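Local structure of 3-oxoacyl-[acyl-carrier protein] synthase (1UB7) at residues S2-A6 with Y171-S175; D60-R64 with K287-D291; A120-E125 with V163-V167. The protein probably catalyses the condensation of acetyl-CoA with malonyl-ACP that initiates fatty acid synthesis, working as a homodimer of the thiolase-like superfamily. One frame throughout, in Å; residues are numbered along the deposited sequence.

Contact 1: residues S2-A6 with Y171-S175; sequences SGILA and YGFRS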
ATOM      1  N   SER A   2      -5.433  -2.597  20.541  1.00 32.74           N
ATOM      2  CA  SER A   2      -6.589  -2.836  19.630  1.00 37.66           C
ATOM      3  C   SER A   2      -6.779  -4.327  19.408  1.00 39.11           C
ATOM      4  O   SER A   2      -5.929  -5.138  19.786  1.00 45.46           O
ATOM      5  CB  SER A   2      -6.356  -2.150  18.279  1.00 42.62           C
ATOM      6  OG  SER A   2      -5.423  -2.869  17.493  1.00 38.63           O
ATOM      7  N   GLY A   3      -7.901  -4.682  18.792  1.00 38.82           N
ATOM      8  CA  GLY A   3      -8.191  -6.077  18.515  1.00 30.38           C
ATOM      9  C   GLY A   3      -9.157  -6.210  17.354  1.00 36.33           C
ATOM     10  O   GLY A   3      -9.558  -5.205  16.757  1.00 32.15           O
ATOM     11  N   ILE A   4      -9.528  -7.450  17.030  1.00 36.88           N
ATOM     12  CA  ILE A   4     -10.454  -7.721  15.940  1.00 34.99           C
ATOM     13  C   ILE A   4     -11.901  -7.752  16.425  1.00 39.99           C
ATOM     14  O   ILE A   4     -12.306  -8.644  17.161  1.00 40.34           O
ATOM     15  CB  ILE A   4     -10.098  -9.047  15.246  1.00 36.41           C
ATOM     16  CG1 ILE A   4      -8.901  -8.814  14.324  1.00 27.20           C
ATOM     17  CG2 ILE A   4     -11.290  -9.578  14.449  1.00 24.66           C
ATOM     18  CD1 ILE A   4      -8.335 -10.062  13.726  1.00 25.23           C
ATOM     19  N   LEU A   5     -12.676  -6.763  15.995  1.00 39.44           N
ATOM     20  CA  LEU A   5     -14.066  -6.637  16.382  1.00 33.69           C
ATOM     21  C   LEU A   5     -15.030  -7.437  15.503  1.00 37.85           C
ATOM     22  O   LEU A   5     -16.136  -7.780  15.938  1.00 43.23           O
ATOM     23  CB  LEU A   5     -14.464  -5.164  16.345  1.00 32.40           C
ATOM     24  CG  LEU A   5     -13.563  -4.165  17.067  1.00 38.48           C
ATOM     25  CD1 LEU A   5     -14.149  -2.770  16.903  1.00 37.30           C
ATOM     26  CD2 LEU A   5     -13.429  -4.536  18.537  1.00 34.61           C
ATOM     27  N   ALA A   6     -14.633  -7.729  14.269  1.00 31.00           N
ATOM     28  CA  ALA A   6     -15.500  -8.468  13.353  1.00 28.83           C
ATOM     29  C   ALA A   6     -14.657  -9.124  12.270  1.00 31.89           C
ATOM     30  O   ALA A   6     -13.552  -8.656  11.966  1.00 27.52           O
ATOM     31  CB  ALA A   6     -16.518  -7.521  12.714  1.00 27.15           C
ATOM     32  N   TYR A 171      -7.739  -8.090  26.117  1.00 56.46           N
ATOM     33  CA  TYR A 171      -7.862  -8.682  24.786  1.00 55.48           C
ATOM     34  C   TYR A 171      -7.186  -7.846  23.710  1.00 57.74           C
ATOM     35  O   TYR A 171      -6.824  -6.683  23.939  1.00 58.37           O
ATOM     36  CB  TYR A 171      -9.332  -8.851  24.398  1.00 55.90           C
ATOM     37  CG  TYR A 171     -10.153  -9.610  25.407  1.00 57.92           C
ATOM     38  CD1 TYR A 171     -10.620  -8.987  26.566  1.00 59.52           C
ATOM     39  CD2 TYR A 171     -10.429 -10.962  25.229  1.00 51.31           C
ATOM     40  CE1 TYR A 171     -11.343  -9.699  27.526  1.00 61.45           C
ATOM     41  CE2 TYR A 171     -11.146 -11.680  26.178  1.00 57.75           C
ATOM     42  CZ  TYR A 171     -11.600 -11.044  27.324  1.00 58.91           C
ATOM     43  OH  TYR A 171     -12.304 -11.754  28.268  1.00 61.69           O
ATOM     44  N   GLY A 172      -7.025  -8.449  22.533  1.00 50.99           N
ATOM     45  CA  GLY A 172      -6.435  -7.739  21.421  1.00 43.50           C
ATOM     46  C   GLY A 172      -5.038  -8.159  21.029  1.00 45.79           C
ATOM     47  O   GLY A 172      -4.539  -9.209  21.444  1.00 41.29           O
ATOM     48  N   PHE A 173      -4.409  -7.321  20.212  1.00 38.82           N
ATOM     49  CA  PHE A 173      -3.063  -7.593  19.739  1.00 39.81           C
ATOM     50  C   PHE A 173      -2.010  -7.473  20.848  1.00 43.53           C
ATOM     51  O   PHE A 173      -1.989  -6.498  21.611  1.00 41.16           O
ATOM     52  CB  PHE A 173      -2.756  -6.657  18.583  1.00 29.36           C
ATOM     53  CG  PHE A 173      -3.455  -7.039  17.311  1.00 38.57           C
ATOM     54  CD1 PHE A 173      -3.102  -8.210  16.634  1.00 28.09           C
ATOM     55  CD2 PHE A 173      -4.483  -6.245  16.793  1.00 32.93           C
ATOM     56  CE1 PHE A 173      -3.763  -8.583  15.463  1.00 31.74           C
ATOM     57  CE2 PHE A 173      -5.148  -6.613  15.626  1.00 28.65           C
ATOM     58  CZ  PHE A 173      -4.788  -7.784  14.957  1.00 31.17           C
ATOM     59  N   ARG A 174      -1.140  -8.473  20.937  1.00 39.90           N
ATOM     60  CA  ARG A 174      -0.109  -8.471  21.961  1.00 46.11           C
ATOM     61  C   ARG A 174       1.271  -8.261  21.369  1.00 46.04           C
ATOM     62  O   ARG A 174       2.179  -7.795  22.053  1.00 46.16           O
ATOM     63  CB  ARG A 174      -0.151  -9.780  22.751  1.00 50.60           C
ATOM     64  CG  ARG A 174      -1.490 -10.023  23.422  1.00 54.08           C
ATOM     65  CD  ARG A 174      -1.427 -11.164  24.407  1.00 68.99           C
ATOM     66  NE  ARG A 174      -0.500 -10.870  25.492  1.00 81.69           N
ATOM     67  CZ  ARG A 174      -0.328 -11.642  26.559  1.00 88.86           C
ATOM     68  NH1 ARG A 174      -1.027 -12.761  26.686  1.00 92.79           N
ATOM     69  NH2 ARG A 174       0.544 -11.295  27.497  1.00 92.49           N
ATOM     70  N   SER A 175       1.430  -8.599  20.096  1.00 46.18           N
ATOM     71  CA  SER A 175       2.715  -8.426  19.441  1.00 44.19           C
ATOM     72  C   SER A 175       2.615  -8.527  17.933  1.00 43.02           C
ATOM     73  O   SER A 175       1.636  -9.039  17.385  1.00 39.57           O
ATOM     74  CB  SER A 175       3.711  -9.478  19.932  1.00 46.50           C
ATOM     75  OG  SER A 175       3.295 -10.774  19.537  1.00 52.19           O
TER
HETATM   76  O   HOH W   1      -3.359  -4.281  21.411  1.00 37.22           O
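Backbone polar groups of Ser2 and Phe173 tie the N-terminus to the start of strand 172-180. Phe173 N donates to Ser2 O at 2.7 Å, a nearly straight bond (164° at the hydrogen) that meets the oxygen almost end-on to its carbonyl. A water adds a second bridge between the same two residues: it accepts from Ser2 N at 2.8 Å and donates to Phe173 O at 2.6 Å. The segments run roughly antiparallel, 154° between their directions. They come from different sheets, strand 3-10 at the edge of one mixed sheet and strand 172-180 at the edge of the other, so the single direct bond links the edges of the two halves of the thiolase fold. The glycine CA atoms are the nearest pair of alpha carbons, Gly3 CA lying 3.8 Å from Gly172 CA. A CB on Gly172 would probably collide with Ser2 O, and the positive phi of this residue also suits glycine. Side-chain contacts centre on the Phe173 ring. Its CD2 lies 3.6 Å from Ser2 OG, a hydroxyl that is hydrogen-bonded to His121, while CZ reaches Ile4 CG1 at 4.3 Å. With CG anti to its carbonyl carbon (chi1 -74°), Phe173 sends the ring back alongside the 2-4 backbone, where Leu117 of helix 112-125 and the ring of Phe176 also meet it.

Contact 2: residues D60-R64 with K287-D291; sequences DLLRR and KEAVD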
ATOM      1  N   ASP A  60     -19.991 -10.620   3.930  1.00 30.38           N
ATOM      2  CA  ASP A  60     -20.049 -11.751   4.824  1.00 27.57           C
ATOM      3  C   ASP A  60     -19.812 -11.235   6.250  1.00 28.58           C
ATOM      4  O   ASP A  60     -20.481 -11.657   7.194  1.00 32.14           O
ATOM      5  CB  ASP A  60     -18.990 -12.795   4.426  1.00 29.34           C
ATOM      6  CG  ASP A  60     -19.043 -14.028   5.307  1.00 30.88           C
ATOM      7  OD1 ASP A  60     -20.136 -14.644   5.409  1.00 30.02           O
ATOM      8  OD2 ASP A  60     -18.004 -14.376   5.907  1.00 31.24           O
ATOM      9  N   LEU A  61     -18.851 -10.326   6.394  1.00 28.70           N
ATOM     10  CA  LEU A  61     -18.528  -9.712   7.687  1.00 29.54           C
ATOM     11  C   LEU A  61     -19.798  -9.054   8.246  1.00 29.31           C
ATOM     12  O   LEU A  61     -20.117  -9.184   9.426  1.00 32.10           O
ATOM     13  CB  LEU A  61     -17.415  -8.658   7.500  1.00 27.19           C
ATOM     14  CG  LEU A  61     -16.879  -7.950   8.756  1.00 39.18           C
ATOM     15  CD1 LEU A  61     -15.427  -7.531   8.523  1.00 27.47           C
ATOM     16  CD2 LEU A  61     -17.754  -6.732   9.114  1.00 19.40           C
ATOM     17  N   LEU A  62     -20.522  -8.356   7.379  1.00 28.61           N
ATOM     18  CA  LEU A  62     -21.754  -7.707   7.766  1.00 30.98           C
ATOM     19  C   LEU A  62     -22.893  -8.686   8.087  1.00 34.37           C
ATOM     20  O   LEU A  62     -23.716  -8.403   8.956  1.00 37.88           O
ATOM     21  CB  LEU A  62     -22.160  -6.712   6.682  1.00 30.63           C
ATOM     22  CG  LEU A  62     -21.294  -5.451   6.750  1.00 32.01           C
ATOM     23  CD1 LEU A  62     -21.800  -4.443   5.749  1.00 31.15           C
ATOM     24  CD2 LEU A  62     -21.335  -4.854   8.170  1.00 28.58           C
ATOM     25  N   ARG A  63     -22.954  -9.831   7.408  1.00 36.15           N
ATOM     26  CA  ARG A  63     -24.004 -10.810   7.724  1.00 35.22           C
ATOM     27  C   ARG A  63     -23.754 -11.352   9.127  1.00 34.47           C
ATOM     28  O   ARG A  63     -24.678 -11.463   9.927  1.00 32.45           O
ATOM     29  CB  ARG A  63     -24.020 -11.974   6.724  1.00 37.63           C
ATOM     30  CG  ARG A  63     -24.828 -11.705   5.457  1.00 50.77           C
ATOM     31  CD  ARG A  63     -26.133 -12.517   5.414  1.00 64.28           C
ATOM     32  NE  ARG A  63     -26.910 -12.430   6.656  1.00 69.16           N
ATOM     33  CZ  ARG A  63     -28.029 -13.115   6.903  1.00 66.07           C
ATOM     34  NH1 ARG A  63     -28.532 -13.949   5.998  1.00 65.52           N
ATOM     35  NH2 ARG A  63     -28.632 -12.987   8.076  1.00 58.35           N
ATOM     36  N   ARG A  64     -22.492 -11.660   9.430  1.00 34.64           N
ATOM     37  CA  ARG A  64     -22.118 -12.204  10.741  1.00 27.91           C
ATOM     38  C   ARG A  64     -22.082 -11.152  11.852  1.00 32.86           C
ATOM     39  O   ARG A  64     -22.307 -11.462  13.034  1.00 28.48           O
ATOM     40  CB  ARG A  64     -20.729 -12.862  10.665  1.00 33.89           C
ATOM     41  CG  ARG A  64     -20.509 -13.804   9.473  1.00 31.45           C
ATOM     42  CD  ARG A  64     -19.031 -13.835   9.093  1.00 29.97           C
ATOM     43  NE  ARG A  64     -18.199 -14.400  10.147  1.00 33.45           N
ATOM     44  CZ  ARG A  64     -18.107 -15.703  10.409  1.00 39.29           C
ATOM     45  NH1 ARG A  64     -18.801 -16.585   9.690  1.00 37.70           N
ATOM     46  NH2 ARG A  64     -17.310 -16.125  11.381  1.00 25.43           N
ATOM     47  N   LYS A 287     -11.831 -17.550  10.017  1.00 36.67           N
ATOM     48  CA  LYS A 287     -13.284 -17.653   9.924  1.00 40.07           C
ATOM     49  C   LYS A 287     -13.751 -19.072  10.232  1.00 42.67           C
ATOM     50  O   LYS A 287     -14.672 -19.259  11.032  1.00 42.03           O
ATOM     51  CB  LYS A 287     -13.780 -17.248   8.531  1.00 35.08           C
ATOM     52  CG  LYS A 287     -15.292 -17.388   8.381  1.00 33.98           C
ATOM     53  CD  LYS A 287     -15.736 -17.283   6.930  1.00 33.59           C
ATOM     54  CE  LYS A 287     -17.242 -17.461   6.805  1.00 27.62           C
ATOM     55  NZ  LYS A 287     -17.674 -17.218   5.413  1.00 25.92           N
ATOM     56  N   GLU A 288     -13.121 -20.067   9.605  1.00 43.35           N
ATOM     57  CA  GLU A 288     -13.492 -21.460   9.857  1.00 48.36           C
ATOM     58  C   GLU A 288     -13.242 -21.849  11.328  1.00 44.97           C
ATOM     59  O   GLU A 288     -14.074 -22.509  11.958  1.00 43.21           O
ATOM     60  CB  GLU A 288     -12.720 -22.396   8.929  1.00 43.03           C
ATOM     61  CG  GLU A 288     -12.812 -21.989   7.473  1.00 62.55           C
ATOM     62  CD  GLU A 288     -12.540 -23.138   6.514  1.00 67.99           C
ATOM     63  OE1 GLU A 288     -11.635 -23.956   6.793  1.00 67.93           O
ATOM     64  OE2 GLU A 288     -13.230 -23.209   5.473  1.00 71.07           O
ATOM     65  N   ALA A 289     -12.104 -21.421  11.868  1.00 35.90           N
ATOM     66  CA  ALA A 289     -11.758 -21.718  13.248  1.00 33.29           C
ATOM     67  C   ALA A 289     -12.752 -21.086  14.216  1.00 41.41           C
ATOM     68  O   ALA A 289     -13.128 -21.690  15.226  1.00 43.31           O
ATOM     69  CB  ALA A 289     -10.356 -21.227  13.554  1.00 33.78           C
ATOM     70  N   VAL A 290     -13.172 -19.861  13.923  1.00 38.33           N
ATOM     71  CA  VAL A 290     -14.125 -19.203  14.795  1.00 36.97           C
ATOM     72  C   VAL A 290     -15.415 -20.000  14.787  1.00 39.04           C
ATOM     73  O   VAL A 290     -15.951 -20.340  15.845  1.00 39.74           O
ATOM     74  CB  VAL A 290     -14.400 -17.753  14.341  1.00 33.01           C
ATOM     75  CG1 VAL A 290     -15.658 -17.220  14.998  1.00 30.90           C
ATOM     76  CG2 VAL A 290     -13.210 -16.883  14.704  1.00 35.21           C
ATOM     77  N   ASP A 291     -15.887 -20.320  13.585  1.00 39.22           N
ATOM     78  CA  ASP A 291     -17.131 -21.061  13.415  1.00 42.85           C
ATOM     79  C   ASP A 291     -17.116 -22.489  13.958  1.00 46.39           C
ATOM     80  O   ASP A 291     -18.174 -23.025  14.287  1.00 50.31           O
ATOM     81  CB  ASP A 291     -17.550 -21.077  11.937  1.00 42.28           C
ATOM     82  CG  ASP A 291     -18.004 -19.705  11.443  1.00 40.84           C
ATOM     83  OD1 ASP A 291     -18.236 -18.817  12.291  1.00 46.86           O
ATOM     84  OD2 ASP A 291     -18.135 -19.511  10.215  1.00 37.96           O
TER
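Arg64 and Asp291 form a two-pronged salt bridge between helices 50-64 and 281-292. Arg64 NH1 donates to Asp291 OD2 at 3.0 Å, in the guanidinium plane and on the syn lone pair of that oxygen. Arg64 NH2 reaches Asp291 OD1 at the same length, 3.0 Å, but less straight and from above the carboxylate plane, because the two flat groups are turned 43° apart. The third guanidinium nitrogen, NE, has a weak hydrogen bond to Leu7 O. A second salt bridge runs the other way: Lys287 NZ meets Asp60 OD2 at 2.9 Å, also from above the carboxylate plane. That oxygen takes a further bond from Ala9 N, and the ammonium has a weak one to Ala9 O. The extended lysine chain, its CG anti to the backbone N (chi1 178°), lays that CG over one guanidinium face, near the rim, and brings Lys287 CE to 3.4 Å from Arg64 NH1. Arg64 NH1 and Lys287 NZ are 4.5 Å apart, a proximity probably eased by the two aspartates. A leucine in place of Arg64 would probably leave Asp291 without its cationic mate and the aliphatic part of Lys287 without its flat cover. The helix segments are nearly parallel (15°) but their axes stay 13.9 Å apart, so long side chains span the gap at the surface, over strand 3-10, whose Leu7 touches Lys287.

Contact 3: residues A120-E125 with V163-V167; sequences AHALVE and VVGKV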
ATOM      1  N   ALA A 120      -3.243  -1.158  10.944  1.00 27.07           N
ATOM      2  CA  ALA A 120      -4.548  -0.808  11.478  1.00 24.30           C
ATOM      3  C   ALA A 120      -4.410  -0.555  12.965  1.00 25.48           C
ATOM      4  O   ALA A 120      -4.943   0.430  13.495  1.00 28.54           O
ATOM      5  CB  ALA A 120      -5.516  -1.910  11.232  1.00 22.55           C
ATOM      6  N   HIS A 121      -3.678  -1.443  13.626  1.00 24.89           N
ATOM      7  CA  HIS A 121      -3.417  -1.330  15.054  1.00 27.21           C
ATOM      8  C   HIS A 121      -2.806   0.052  15.365  1.00 34.15           C
ATOM      9  O   HIS A 121      -3.292   0.779  16.245  1.00 33.88           O
ATOM     10  CB  HIS A 121      -2.450  -2.438  15.484  1.00 26.08           C
ATOM     11  CG  HIS A 121      -1.915  -2.276  16.877  1.00 39.66           C
ATOM     12  ND1 HIS A 121      -2.672  -2.526  18.004  1.00 35.88           N
ATOM     13  CD2 HIS A 121      -0.701  -1.871  17.325  1.00 31.36           C
ATOM     14  CE1 HIS A 121      -1.949  -2.280  19.084  1.00 31.13           C
ATOM     15  NE2 HIS A 121      -0.749  -1.879  18.700  1.00 34.90           N
ATOM     16  N   ALA A 122      -1.746   0.408  14.637  1.00 31.64           N
ATOM     17  CA  ALA A 122      -1.058   1.684  14.833  1.00 27.33           C
ATOM     18  C   ALA A 122      -2.013   2.855  14.661  1.00 32.55           C
ATOM     19  O   ALA A 122      -2.023   3.782  15.474  1.00 31.16           O
ATOM     20  CB  ALA A 122       0.081   1.805  13.864  1.00 25.15           C
ATOM     21  N   LEU A 123      -2.812   2.809  13.597  1.00 31.08           N
ATOM     22  CA  LEU A 123      -3.801   3.849  13.334  1.00 27.20           C
ATOM     23  C   LEU A 123      -4.775   4.018  14.506  1.00 28.08           C
ATOM     24  O   LEU A 123      -5.040   5.139  14.943  1.00 32.82           O
ATOM     25  CB  LEU A 123      -4.605   3.521  12.073  1.00 28.30           C
ATOM     26  CG  LEU A 123      -3.884   3.509  10.729  1.00 25.56           C
ATOM     27  CD1 LEU A 123      -4.903   3.216   9.601  1.00 19.04           C
ATOM     28  CD2 LEU A 123      -3.199   4.866  10.495  1.00 26.20           C
ATOM     29  N   VAL A 124      -5.324   2.911  15.000  1.00 28.48           N
ATOM     30  CA  VAL A 124      -6.261   2.972  16.123  1.00 31.90           C
ATOM     31  C   VAL A 124      -5.565   3.487  17.399  1.00 38.91           C
ATOM     32  O   VAL A 124      -6.086   4.360  18.094  1.00 34.88           O
ATOM     33  CB  VAL A 124      -6.870   1.586  16.421  1.00 34.50           C
ATOM     34  CG1 VAL A 124      -7.738   1.657  17.678  1.00 35.03           C
ATOM     35  CG2 VAL A 124      -7.689   1.110  15.236  1.00 30.60           C
ATOM     36  N   GLU A 125      -4.387   2.938  17.687  1.00 33.34           N
ATOM     37  CA  GLU A 125      -3.622   3.317  18.856  1.00 36.38           C
ATOM     38  C   GLU A 125      -3.125   4.757  18.831  1.00 39.39           C
ATOM     39  O   GLU A 125      -3.051   5.389  19.888  1.00 35.58           O
ATOM     40  CB  GLU A 125      -2.435   2.367  19.042  1.00 43.26           C
ATOM     41  CG  GLU A 125      -2.830   0.924  19.357  1.00 51.69           C
ATOM     42  CD  GLU A 125      -3.702   0.822  20.597  1.00 52.22           C
ATOM     43  OE1 GLU A 125      -3.315   1.411  21.626  1.00 59.59           O
ATOM     44  OE2 GLU A 125      -4.765   0.159  20.544  1.00 51.18           O
ATOM     45  N   VAL A 163     -12.449  -6.033  11.147  1.00 31.59           N
ATOM     46  CA  VAL A 163     -12.507  -4.652  11.573  1.00 32.86           C
ATOM     47  C   VAL A 163     -11.604  -4.592  12.781  1.00 34.21           C
ATOM     48  O   VAL A 163     -11.756  -5.393  13.703  1.00 32.13           O
ATOM     49  CB  VAL A 163     -13.925  -4.237  11.981  1.00 32.15           C
ATOM     50  CG1 VAL A 163     -13.886  -2.900  12.713  1.00 33.32           C
ATOM     51  CG2 VAL A 163     -14.796  -4.134  10.749  1.00 27.29           C
ATOM     52  N   VAL A 164     -10.639  -3.680  12.770  1.00 28.64           N
ATOM     53  CA  VAL A 164      -9.755  -3.552  13.918  1.00 29.19           C
ATOM     54  C   VAL A 164     -10.193  -2.332  14.734  1.00 33.86           C
ATOM     55  O   VAL A 164     -10.453  -1.257  14.178  1.00 40.51           O
ATOM     56  CB  VAL A 164      -8.275  -3.408  13.470  1.00 26.67           C
ATOM     57  CG1 VAL A 164      -7.391  -3.155  14.662  1.00 22.53           C
ATOM     58  CG2 VAL A 164      -7.830  -4.678  12.753  1.00 31.14           C
ATOM     59  N   GLY A 165     -10.298  -2.510  16.048  1.00 32.15           N
ATOM     60  CA  GLY A 165     -10.706  -1.416  16.917  1.00 35.64           C
ATOM     61  C   GLY A 165     -10.357  -1.650  18.380  1.00 36.44           C
ATOM     62  O   GLY A 165      -9.764  -2.677  18.726  1.00 34.16           O
ATOM     63  N   LYS A 166     -10.706  -0.701  19.247  1.00 35.27           N
ATOM     64  CA  LYS A 166     -10.416  -0.857  20.673  1.00 41.75           C
ATOM     65  C   LYS A 166     -11.195  -2.037  21.238  1.00 36.37           C
ATOM     66  O   LYS A 166     -12.385  -2.179  20.965  1.00 36.41           O
ATOM     67  CB  LYS A 166     -10.805   0.403  21.456  1.00 43.20           C
ATOM     68  CG  LYS A 166      -9.977   1.653  21.134  1.00 59.68           C
ATOM     69  CD  LYS A 166      -8.581   1.637  21.763  1.00 60.07           C
ATOM     70  CE  LYS A 166      -7.903   2.997  21.597  1.00 65.20           C
ATOM     71  NZ  LYS A 166      -6.625   3.126  22.359  1.00 64.35           N
ATOM     72  N   VAL A 167     -10.522  -2.892  22.006  1.00 41.99           N
ATOM     73  CA  VAL A 167     -11.184  -4.036  22.640  1.00 41.00           C
ATOM     74  C   VAL A 167     -10.989  -3.965  24.158  1.00 48.18           C
ATOM     75  O   VAL A 167     -10.125  -3.232  24.659  1.00 45.17           O
ATOM     76  CB  VAL A 167     -10.647  -5.395  22.128  1.00 34.94           C
ATOM     77  CG1 VAL A 167     -11.108  -5.628  20.713  1.00 31.38           C
ATOM     78  CG2 VAL A 167      -9.132  -5.440  22.215  1.00 32.48           C
TER
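Val124 points from helix 112-125 onto strand 158-165 and the chain that follows, and buries more surface here than any other residue. Its two methyls divide the work. CG2 lies 3.8 Å from Val164 O and near the Val164 side chain, whereas CG1, anti to the backbone N (chi1 175°), covers the chain at Gly165 and packs against Lys166, 4.1 Å from its CG. Val164 faces the helix one turn earlier, where Ala120 CB sits 3.9 Å from both Val164 CB and Val164 CG2. The small alanine is consistent with the close approach of the helix and strand axes, 8.0 Å. Lys166 matches Val164 in buried area but works from the surface: bent at chi2 (-76°), its aliphatic chain slides past Val124 CG1 and carries the ammonium toward Glu125. The resulting salt bridge is long, 3.8 Å from Lys166 NZ to Glu125 OE1, and Glu125 OE2 is hydrogen-bonded to Ser2 N. Val132 of neighbouring strand 131-138 packs on Ala120 and Val124, while Leu128 and Ala126 of the second subunit lie against His121 and Glu125. Packing of a helix on a mixed sheet, here at 38° to the strand, belongs to the layered alpha/beta architecture of the thiolase fold.

Contacts 1 and 3 share the region round the N-terminus, their centres about 8 Å apart, and reach the same five-stranded sheet through its neighbouring strands 3-10 and 158-165. The backbones meet directly, Gly3 N with Gly165 O in a probable hydrogen bond, and Ser2 touches helix 112-125. Contact 1 is buried and joins a backbone hydrogen bond to packing round one aromatic ring; contact 3 is partly buried, apolar inside and charged at its outer end. Contact 2 lies at the surface, about 16 Å from contact 1 between centres, and depends on salt bridges across widely spaced helices. Leu61 nevertheless ties its helix to the same sheet, touching Ala6 of contact 1 and Val163 of contact 3.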